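Local coordinates for protein NAD nucleotidase (Haemophilus influenzae, PDB 3ZTV) that degrades NAD to adenosine and nicotinamide riboside as a zinc-dependent periplasmic 5'-nucleotidase, cleaving the pyrophosphate and removing the phosphate from nucleoside monophosphates, at residues A48-L53 / G93-F98; K52-R57 / D334-T339; Y60-V65 / F146-E151; D86-N91 / D340-K345. All blocks are in the same frame, centred on the assembly; numbering follows the deposited sequence.

Contact 1 of 4, residues A48-L53 / G93-F98; sequences AVNAKL and GNFHYF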
# COMPACT_ATOMS: atom_id res chain seq x y z
N ALA A 48 -1.91 15.28 -37.91
CA ALA A 48 -1.93 16.58 -37.23
C ALA A 48 -1.09 16.55 -35.95
O ALA A 48 -0.38 17.51 -35.67
CB ALA A 48 -3.37 16.99 -36.92
N VAL A 49 -1.18 15.48 -35.17
CA VAL A 49 -0.39 15.37 -33.94
C VAL A 49 1.10 15.52 -34.24
O VAL A 49 1.79 16.37 -33.65
CB VAL A 49 -0.63 14.03 -33.19
CG1 VAL A 49 0.45 13.81 -32.14
CG2 VAL A 49 -2.00 14.03 -32.54
N ASN A 50 1.60 14.71 -35.17
CA ASN A 50 3.02 14.74 -35.47
C ASN A 50 3.47 16.06 -36.09
O ASN A 50 4.55 16.57 -35.76
CB ASN A 50 3.43 13.53 -36.31
CG ASN A 50 3.49 12.25 -35.48
OD1 ASN A 50 3.50 12.28 -34.25
ND2 ASN A 50 3.52 11.11 -36.16
N ALA A 51 2.66 16.61 -36.98
CA ALA A 51 2.97 17.91 -37.57
C ALA A 51 3.07 18.99 -36.49
O ALA A 51 4.01 19.80 -36.49
CB ALA A 51 1.92 18.30 -38.61
N LYS A 52 2.11 19.03 -35.59
CA LYS A 52 2.12 20.04 -34.54
C LYS A 52 3.28 19.85 -33.56
O LYS A 52 3.95 20.83 -33.18
CB LYS A 52 0.77 20.09 -33.80
CG LYS A 52 0.69 21.18 -32.74
CD LYS A 52 0.01 22.45 -33.24
CE LYS A 52 0.84 23.19 -34.27
NZ LYS A 52 0.31 24.58 -34.51
N LEU A 53 3.54 18.62 -33.14
CA LEU A 53 4.69 18.34 -32.29
C LEU A 53 5.99 18.76 -32.98
O LEU A 53 6.86 19.37 -32.36
CB LEU A 53 4.75 16.86 -31.90
CG LEU A 53 3.70 16.35 -30.91
CD1 LEU A 53 3.80 14.83 -30.79
CD2 LEU A 53 3.85 17.01 -29.55
N GLY A 93 6.61 10.40 -34.63
CA GLY A 93 6.52 11.58 -33.79
C GLY A 93 7.73 11.82 -32.91
O GLY A 93 7.83 12.87 -32.27
N ASN A 94 8.64 10.84 -32.84
CA ASN A 94 9.86 11.00 -32.05
C ASN A 94 9.61 11.49 -30.62
O ASN A 94 10.28 12.39 -30.12
CB ASN A 94 10.86 11.91 -32.77
CG ASN A 94 11.39 11.28 -34.04
OD1 ASN A 94 11.09 11.74 -35.14
ND2 ASN A 94 12.17 10.22 -33.89
N PHE A 95 8.62 10.87 -29.97
CA PHE A 95 8.41 11.09 -28.54
C PHE A 95 9.66 10.74 -27.74
O PHE A 95 10.38 9.80 -28.09
CB PHE A 95 7.26 10.21 -28.06
CG PHE A 95 5.92 10.63 -28.59
CD1 PHE A 95 5.45 10.18 -29.82
CD2 PHE A 95 5.12 11.47 -27.85
CE1 PHE A 95 4.22 10.59 -30.30
CE2 PHE A 95 3.88 11.87 -28.33
CZ PHE A 95 3.44 11.43 -29.55
N HIS A 96 9.92 11.47 -26.66
CA HIS A 96 11.00 11.10 -25.76
C HIS A 96 10.64 9.94 -24.83
O HIS A 96 11.48 9.10 -24.52
CB HIS A 96 11.43 12.29 -24.90
CG HIS A 96 12.01 13.43 -25.68
ND1 HIS A 96 13.23 13.36 -26.32
CD2 HIS A 96 11.54 14.68 -25.89
CE1 HIS A 96 13.47 14.52 -26.92
NE2 HIS A 96 12.46 15.34 -26.66
N TYR A 97 9.39 9.93 -24.36
CA TYR A 97 8.93 8.89 -23.42
C TYR A 97 7.46 8.57 -23.59
O TYR A 97 6.66 9.44 -23.93
CB TYR A 97 9.16 9.31 -21.96
CG TYR A 97 10.59 9.69 -21.64
CD1 TYR A 97 11.55 8.72 -21.39
CD2 TYR A 97 10.98 11.03 -21.59
CE1 TYR A 97 12.86 9.07 -21.12
CE2 TYR A 97 12.29 11.38 -21.31
CZ TYR A 97 13.22 10.41 -21.07
OH TYR A 97 14.51 10.78 -20.79
N PHE A 98 7.13 7.30 -23.35
CA PHE A 98 5.77 6.76 -23.35
C PHE A 98 5.61 6.03 -22.03
O PHE A 98 6.53 5.31 -21.61
CB PHE A 98 5.66 5.77 -24.51
CG PHE A 98 4.40 4.93 -24.53
CD1 PHE A 98 3.14 5.49 -24.66
CD2 PHE A 98 4.50 3.54 -24.50
CE1 PHE A 98 2.00 4.69 -24.71
CE2 PHE A 98 3.37 2.75 -24.56
CZ PHE A 98 2.13 3.31 -24.67
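Leu53 and Asn50, one turn apart on helix 46-59, meet Phe95 and Gly93 at the end of helix 84-93 and in the turn that follows it. The apolar half rests on one methyl: Leu53 CD1 lies 3.6 Å from Phe95 CZ and 3.8 Å from Phe95 CE2, so it meets the CZ/CE2 end of the ring obliquely, and the two side chains cross at about a right angle. The polar half is a close approach without a hydrogen bond between the segments, Asn50 OD1 standing 3.1 Å from Gly93 CA. Such closeness depends on Gly93 carrying no CB, and it brings the backbones to 5.0 Å between Asn50 CA and Gly93 CA. OD1 has no hydrogen-bond partner in the model although it is buried. The amide is held by its other end, since Asn50 ND2 donates to Thr339 OG1 and to Val89 O, and these two bonds fix its rotation and keep OD1 turned to the glycine. Asn94 then leaves helical geometry with positive phi (50°). Phe95 follows with CG lying anti to its carbonyl carbon (chi1 -69°), which swings the ring back toward helix 46-59. Around this core, Leu53 also packs on Leu16 and Phe95 on Ile18, both of strand 11-18, while Val65 of strand 63-67 and Ile121 cover further parts of the ring. The contact thus joins helix 46-59 to the turn of the crossover that runs from strand 63-67 through helix 84-93 to its parallel neighbour, strand 97-99.

Contact 2 of 4, residues K52-R57 / D334-T339; sequences KLNKLR and DHDAKT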
# COMPACT_ATOMS: atom_id res chain seq x y z
N LYS A 52 2.11 19.03 -35.59
CA LYS A 52 2.12 20.04 -34.54
C LYS A 52 3.28 19.85 -33.56
O LYS A 52 3.95 20.83 -33.18
CB LYS A 52 0.77 20.09 -33.80
CG LYS A 52 0.69 21.18 -32.74
CD LYS A 52 0.01 22.45 -33.24
CE LYS A 52 0.84 23.19 -34.27
NZ LYS A 52 0.31 24.58 -34.51
N LEU A 53 3.54 18.62 -33.14
CA LEU A 53 4.69 18.34 -32.29
C LEU A 53 5.99 18.76 -32.98
O LEU A 53 6.86 19.37 -32.36
CB LEU A 53 4.75 16.86 -31.90
CG LEU A 53 3.70 16.35 -30.91
CD1 LEU A 53 3.80 14.83 -30.79
CD2 LEU A 53 3.85 17.01 -29.55
N ASN A 54 6.12 18.45 -34.27
CA ASN A 54 7.33 18.79 -35.00
C ASN A 54 7.55 20.29 -35.06
O ASN A 54 8.66 20.77 -34.87
CB ASN A 54 7.30 18.20 -36.41
CG ASN A 54 7.57 16.70 -36.43
OD1 ASN A 54 8.03 16.14 -35.43
ND2 ASN A 54 7.30 16.05 -37.56
N LYS A 55 6.48 21.04 -35.33
CA LYS A 55 6.61 22.48 -35.42
C LYS A 55 6.88 23.12 -34.06
O LYS A 55 7.70 24.04 -33.96
CB LYS A 55 5.37 23.09 -36.08
CG LYS A 55 5.30 22.78 -37.56
CD LYS A 55 4.14 23.49 -38.23
CE LYS A 55 2.85 22.72 -38.04
NZ LYS A 55 1.78 23.24 -38.95
N LEU A 56 6.20 22.66 -33.02
CA LEU A 56 6.39 23.26 -31.70
C LEU A 56 7.76 22.95 -31.11
O LEU A 56 8.40 23.82 -30.52
CB LEU A 56 5.28 22.86 -30.73
CG LEU A 56 3.88 23.37 -31.10
CD1 LEU A 56 2.85 22.86 -30.09
CD2 LEU A 56 3.84 24.90 -31.20
N ARG A 57 8.23 21.72 -31.27
CA ARG A 57 9.50 21.34 -30.67
C ARG A 57 10.67 22.11 -31.30
O ARG A 57 11.67 22.36 -30.62
CB ARG A 57 9.73 19.82 -30.73
CG ARG A 57 10.13 19.28 -32.08
CD ARG A 57 10.06 17.76 -32.09
NE ARG A 57 11.08 17.15 -31.24
CZ ARG A 57 11.07 15.88 -30.85
NH1 ARG A 57 10.07 15.09 -31.20
NH2 ARG A 57 12.05 15.41 -30.09
N ASP A 334 -2.96 21.02 -39.62
CA ASP A 334 -1.60 20.51 -39.50
C ASP A 334 -1.53 19.14 -40.17
O ASP A 334 -2.39 18.30 -39.96
CB ASP A 334 -1.20 20.34 -38.03
CG ASP A 334 -1.28 21.63 -37.25
OD1 ASP A 334 -0.46 22.54 -37.50
OD2 ASP A 334 -2.15 21.70 -36.37
N HIS A 335 -0.49 18.91 -40.96
CA HIS A 335 -0.27 17.58 -41.51
C HIS A 335 1.21 17.32 -41.77
O HIS A 335 1.97 18.22 -42.13
CB HIS A 335 -1.15 17.30 -42.74
CG HIS A 335 -0.85 18.17 -43.91
ND1 HIS A 335 -0.25 17.70 -45.06
CD2 HIS A 335 -1.09 19.49 -44.13
CE1 HIS A 335 -0.13 18.68 -45.93
NE2 HIS A 335 -0.63 19.78 -45.39
N ASP A 336 1.63 16.08 -41.52
CA ASP A 336 3.03 15.70 -41.60
C ASP A 336 3.20 14.73 -42.76
O ASP A 336 2.50 13.73 -42.84
CB ASP A 336 3.45 15.01 -40.30
CG ASP A 336 4.88 14.51 -40.33
OD1 ASP A 336 5.79 15.33 -40.54
OD2 ASP A 336 5.10 13.29 -40.16
N ALA A 337 4.13 15.03 -43.66
CA ALA A 337 4.30 14.24 -44.88
C ALA A 337 4.61 12.77 -44.58
O ALA A 337 3.99 11.87 -45.15
CB ALA A 337 5.39 14.85 -45.76
N LYS A 338 5.55 12.51 -43.68
CA LYS A 338 5.89 11.13 -43.34
C LYS A 338 4.67 10.39 -42.76
O LYS A 338 4.39 9.25 -43.15
CB LYS A 338 7.07 11.09 -42.36
CG LYS A 338 7.44 9.70 -41.89
CD LYS A 338 8.87 9.66 -41.35
CE LYS A 338 9.03 10.49 -40.09
NZ LYS A 338 10.41 10.37 -39.53
N THR A 339 3.97 11.04 -41.84
CA THR A 339 2.83 10.40 -41.19
C THR A 339 1.68 10.20 -42.18
O THR A 339 0.99 9.18 -42.12
CB THR A 339 2.37 11.19 -39.95
OG1 THR A 339 3.50 11.39 -39.09
CG2 THR A 339 1.30 10.43 -39.19
O HOH W 1 7.33 13.21 -38.47
O HOH W 2 6.15 17.82 -39.84
O HOH W 3 1.49 21.33 -41.20
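A single carboxylate oxygen, Asp334 OD1, is approached by two lysines of helix 46-59, and the two are far from equal. Lys55 makes the strong link: its NZ lies 2.8 Å from Asp334 OD1, a hydrogen-bonded salt bridge that uses the anti lone pair, pointing away from the other oxygen. For Lys52 the ion pair is long, with NZ 3.7 Å from Asp334 OD1; its chain bends at chi2 (97°, away from a staggered value) and at chi3, laying CE beside the carboxylate. The ammonium group of Lys52 is bonded instead to Ser331 OG, which also bonds Asp334 OD2, so the serine ties both partners together. Water 3 extends the network, accepting from Lys55 NZ and His335 N. Further along, Asn54 and Asp336 are joined through two waters. Water 2 accepts from Asn54 ND2 at 3.1 Å and donates to Asp336 OD1 at 2.6 Å, while water 1 lies within hydrogen-bonding range of ND2 and of Asp336 OD2. The amide and carboxylate planes are 77° apart. Asp336 is the N-cap of helix 337-353. Asp336 OD2 accepts from Thr339 N at 3.0 Å, met 44° above the carboxylate plane, and from Thr339 OG1 at 2.7 Å through the anti lone pair. Two acidic groups therefore do different work here: Asp334 is probably kept ionised by the neighbouring lysines, whereas Asp336 is likely stabilised as an anion by the start of the helix it caps, with water carrying its link to Asn54.

Contact 3 of 4, residues Y60-V65 / F146-E151; sequences YKNPLV and FTVDGE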
# COMPACT_ATOMS: atom_id res chain seq x y z
N TYR A 60 10.48 25.91 -29.69
CA TYR A 60 10.69 26.09 -28.25
C TYR A 60 12.02 25.50 -27.80
O TYR A 60 12.45 24.47 -28.31
CB TYR A 60 9.60 25.37 -27.47
CG TYR A 60 8.19 25.87 -27.68
CD1 TYR A 60 7.90 27.23 -27.81
CD2 TYR A 60 7.13 24.97 -27.70
CE1 TYR A 60 6.59 27.67 -27.97
CE2 TYR A 60 5.83 25.39 -27.86
CZ TYR A 60 5.57 26.74 -28.00
OH TYR A 60 4.27 27.16 -28.15
N LYS A 61 12.63 26.12 -26.80
CA LYS A 61 13.86 25.61 -26.21
C LYS A 61 13.58 24.44 -25.26
O LYS A 61 12.59 24.42 -24.52
CB LYS A 61 14.59 26.72 -25.47
CG LYS A 61 13.84 27.24 -24.25
CD LYS A 61 14.63 28.33 -23.55
CE LYS A 61 13.90 28.81 -22.30
NZ LYS A 61 14.63 29.91 -21.61
N ASN A 62 14.47 23.45 -25.29
CA ASN A 62 14.39 22.31 -24.39
C ASN A 62 13.05 21.57 -24.41
O ASN A 62 12.42 21.38 -23.37
CB ASN A 62 14.75 22.73 -22.96
CG ASN A 62 16.13 23.34 -22.88
OD1 ASN A 62 17.03 22.96 -23.64
ND2 ASN A 62 16.32 24.29 -21.97
N PRO A 63 12.61 21.11 -25.60
CA PRO A 63 11.34 20.39 -25.66
C PRO A 63 11.44 18.99 -25.04
O PRO A 63 12.46 18.31 -25.15
CB PRO A 63 11.06 20.30 -27.16
CG PRO A 63 12.40 20.35 -27.81
CD PRO A 63 13.25 21.24 -26.93
N LEU A 64 10.36 18.59 -24.38
CA LEU A 64 10.22 17.25 -23.81
C LEU A 64 8.88 16.71 -24.31
O LEU A 64 7.83 17.23 -23.94
CB LEU A 64 10.24 17.34 -22.28
CG LEU A 64 10.00 16.05 -21.50
CD1 LEU A 64 11.12 15.05 -21.78
CD2 LEU A 64 9.88 16.32 -20.01
N VAL A 65 8.93 15.67 -25.14
CA VAL A 65 7.77 15.22 -25.89
C VAL A 65 7.27 13.90 -25.31
O VAL A 65 8.00 12.91 -25.31
CB VAL A 65 8.10 15.11 -27.39
CG1 VAL A 65 6.87 14.73 -28.19
CG2 VAL A 65 8.67 16.44 -27.89
N PHE A 146 17.49 13.00 -17.60
CA PHE A 146 18.10 13.71 -18.71
C PHE A 146 18.68 15.03 -18.23
O PHE A 146 18.34 15.50 -17.14
CB PHE A 146 17.12 13.90 -19.88
CG PHE A 146 15.88 14.67 -19.52
CD1 PHE A 146 14.76 14.03 -19.00
CD2 PHE A 146 15.82 16.04 -19.71
CE1 PHE A 146 13.62 14.74 -18.67
CE2 PHE A 146 14.68 16.75 -19.39
CZ PHE A 146 13.59 16.10 -18.87
N THR A 147 19.55 15.62 -19.02
CA THR A 147 20.24 16.83 -18.61
C THR A 147 19.88 17.99 -19.53
O THR A 147 19.94 17.87 -20.75
CB THR A 147 21.77 16.63 -18.59
OG1 THR A 147 22.12 15.68 -17.57
CG2 THR A 147 22.49 17.94 -18.33
N VAL A 148 19.46 19.09 -18.93
CA VAL A 148 19.19 20.32 -19.66
C VAL A 148 20.15 21.37 -19.15
O VAL A 148 20.14 21.71 -17.96
CB VAL A 148 17.75 20.81 -19.44
CG1 VAL A 148 17.56 22.16 -20.11
CG2 VAL A 148 16.76 19.80 -19.98
N ASP A 149 21.00 21.89 -20.04
CA ASP A 149 21.92 22.95 -19.67
C ASP A 149 22.64 22.63 -18.35
O ASP A 149 22.77 23.49 -17.48
CB ASP A 149 21.18 24.28 -19.56
CG ASP A 149 20.50 24.67 -20.86
OD1 ASP A 149 21.11 24.50 -21.94
OD2 ASP A 149 19.34 25.15 -20.82
N GLY A 150 23.08 21.38 -18.21
CA GLY A 150 23.88 20.97 -17.06
C GLY A 150 23.09 20.48 -15.86
O GLY A 150 23.66 19.91 -14.93
N GLU A 151 21.78 20.69 -15.87
CA GLU A 151 20.92 20.28 -14.76
C GLU A 151 20.26 18.94 -15.01
O GLU A 151 19.83 18.65 -16.13
CB GLU A 151 19.83 21.33 -14.52
CG GLU A 151 20.34 22.61 -13.91
CD GLU A 151 20.82 22.41 -12.49
OE1 GLU A 151 20.12 21.73 -11.71
OE2 GLU A 151 21.90 22.94 -12.15
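The edge hairpin of one sheet folds against a strand of the other in the two-sheet metallophosphoesterase domain: strands 143-148 and 151-159, joined by a type I' turn from Val148 to Glu151, meet residues 62-64 at the start of strand 63-67. The apolar contact pairs Leu64 with Phe146. Leu64 CD2 is 3.9 Å and Leu64 CD1 4.0 Å from Phe146 CZ, CD2 coming in obliquely to the ring. Phe146 CG stands between its backbone N and carbonyl carbon (chi1 59°), which carries the ring toward Leu64, and Val148 CG2 of the same strand lies in plane at the ring edge. Beyond, the Asn62 amide lies against Val148, with ND2 just 3.1 Å from Val148 CG1, a tight fit. The same nitrogen gives a weak hydrogen bond to Asp149 OD2 in the turn (3.3 Å, N-H...O angle 154°), the amide and carboxylate planes being 61° apart. Its stronger partner is Glu12 O, which positions the amide. Asn62 itself has positive phi as the chain enters the strand. With Leu64, buried, and Phe146, partly exposed, on the inner side and Asp149 exposed in the turn, the contact closes one end of the packing between the sheets of the alpha/beta sandwich, two sheets flanked by helices, that is the core scaffold of the calcineurin-like phosphoesterases.

Contact 4 of 4, residues D86-N91 / D340-K345; sequences DAAVMN and DKLIAK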
# COMPACT_ATOMS: atom_id res chain seq x y z
N ASP A 86 0.06 1.79 -34.64
CA ASP A 86 0.27 2.75 -33.56
C ASP A 86 1.76 2.96 -33.33
O ASP A 86 2.21 4.09 -33.19
CB ASP A 86 -0.43 2.29 -32.29
CG ASP A 86 -1.93 2.36 -32.42
OD1 ASP A 86 -2.45 3.49 -32.54
OD2 ASP A 86 -2.60 1.30 -32.41
N ALA A 87 2.53 1.88 -33.30
CA ALA A 87 3.98 2.00 -33.13
C ALA A 87 4.59 2.85 -34.24
O ALA A 87 5.47 3.68 -33.98
CB ALA A 87 4.65 0.62 -33.04
N ALA A 88 4.13 2.64 -35.47
CA ALA A 88 4.68 3.35 -36.62
C ALA A 88 4.47 4.86 -36.52
O ALA A 88 5.40 5.65 -36.74
CB ALA A 88 4.08 2.80 -37.92
N VAL A 89 3.26 5.27 -36.19
CA VAL A 89 2.98 6.71 -36.11
C VAL A 89 3.63 7.35 -34.87
O VAL A 89 4.08 8.50 -34.91
CB VAL A 89 1.48 7.06 -36.25
CG1 VAL A 89 0.93 6.57 -37.61
CG2 VAL A 89 0.66 6.49 -35.10
N MET A 90 3.70 6.59 -33.78
CA MET A 90 4.41 7.07 -32.58
C MET A 90 5.89 7.26 -32.86
O MET A 90 6.48 8.28 -32.49
CB MET A 90 4.21 6.09 -31.42
CG MET A 90 2.79 6.09 -30.88
SD MET A 90 2.42 4.70 -29.77
CE MET A 90 3.22 5.23 -28.25
N ASN A 91 6.51 6.29 -33.54
CA ASN A 91 7.91 6.40 -33.92
C ASN A 91 8.13 7.66 -34.75
O ASN A 91 9.12 8.37 -34.57
CB ASN A 91 8.36 5.16 -34.69
CG ASN A 91 8.54 3.95 -33.80
OD1 ASN A 91 8.59 4.06 -32.57
ND2 ASN A 91 8.65 2.78 -34.41
N ASP A 340 1.49 11.14 -43.10
CA ASP A 340 0.50 10.98 -44.17
C ASP A 340 0.76 9.72 -45.00
O ASP A 340 -0.16 9.00 -45.36
CB ASP A 340 0.53 12.19 -45.11
CG ASP A 340 -0.16 13.41 -44.54
OD1 ASP A 340 -1.01 13.26 -43.64
OD2 ASP A 340 0.12 14.52 -45.03
N LYS A 341 2.03 9.47 -45.31
CA LYS A 341 2.41 8.28 -46.07
C LYS A 341 2.10 7.00 -45.30
O LYS A 341 1.56 6.03 -45.86
CB LYS A 341 3.90 8.33 -46.42
CG LYS A 341 4.27 9.39 -47.46
CD LYS A 341 5.78 9.48 -47.66
CE LYS A 341 6.48 8.16 -47.38
NZ LYS A 341 6.02 7.07 -48.27
N LEU A 342 2.43 6.98 -44.01
CA LEU A 342 2.14 5.82 -43.17
C LEU A 342 0.64 5.57 -43.10
O LEU A 342 0.19 4.43 -43.26
CB LEU A 342 2.70 6.01 -41.75
CG LEU A 342 4.22 5.99 -41.63
CD1 LEU A 342 4.67 6.45 -40.24
CD2 LEU A 342 4.77 4.61 -41.93
N ILE A 343 -0.13 6.61 -42.85
CA ILE A 343 -1.57 6.44 -42.70
C ILE A 343 -2.24 5.99 -44.00
O ILE A 343 -3.16 5.17 -43.98
CB ILE A 343 -2.22 7.70 -42.09
CG1 ILE A 343 -1.75 7.87 -40.64
CG2 ILE A 343 -3.74 7.58 -42.12
CD1 ILE A 343 -2.20 9.18 -40.00
N ALA A 344 -1.78 6.51 -45.14
CA ALA A 344 -2.30 6.07 -46.43
C ALA A 344 -2.06 4.58 -46.63
O ALA A 344 -2.95 3.84 -47.08
CB ALA A 344 -1.64 6.86 -47.56
N LYS A 345 -0.86 4.13 -46.28
CA LYS A 345 -0.52 2.72 -46.38
C LYS A 345 -1.40 1.86 -45.48
O LYS A 345 -1.94 0.83 -45.92
CB LYS A 345 0.96 2.50 -46.03
CG LYS A 345 1.37 1.03 -46.03
CD LYS A 345 2.84 0.85 -45.67
CE LYS A 345 3.08 1.15 -44.19
NZ LYS A 345 4.51 0.97 -43.82
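No ring or other flat side chain joins Ala88 and Val89 to Leu342 and Ile343; the one flat group that is met is the peptide unit between Ala88 and Val89. Leu342 CD1 stands about 3.6 Å off the plane of that unit, over its oxygen end and slightly beyond it, at 3.7 Å from Ala88 O and 4.1 Å from Ala88 C. The setting is an antiparallel helix pair. Segments 86-91 and 340-345 run with their N-to-C directions 171° apart, and their axes come no closer than 10.1 Å. That separation fits side chains meeting between the helices while the backbones stay apart, the nearest CA atoms being those of Val89 and Leu342 at 7.2 Å. Leu342 is the residue that reaches across. With CG anti to its carbonyl carbon (chi1 -69°), the branch extends toward the other helix and sets CD1 on the peptide. The second point of contact is looser: Val89 CG1 meets Ile343 CG1 at 4.2 Å, and no hydrogen bond links the segments. Polar groups at the margins look elsewhere, Asp86 holding His21 and Ser23, and Asp340 holding Ser47 and His335. Helix 84-93 belongs to the metal-binding domain, the side chain of Val89 lying about 11 Å from that of the zinc ligand His22. The pair sets helix 337-353 against helix 84-93 of that domain. Beside the peptide contact, Leu342 CD1 also reaches the methyl of Ala88, at 4.4 Å from its CB.

Contact 1 is the buried member of the set, contact 2 lies at the surface, and contacts 3 and 4 are partly buried. Contacts 1 and 2 share helix 46-59, whose inner side meets hydrocarbon and glycine while its outer side carries lysines, carboxylates and water. Contacts 2 and 4 both use helix 337-353, capped in the first and packed by aliphatic side chains in the second. Contacts 1 and 3 reach the same seven-stranded sheet through neighbouring strands 97-99 and 63-67, with His96 N bonded to Val65 O. Contact 3, whose centre is about 27 Å from that of contact 4, alone joins the two sheets of the phosphoesterase domain.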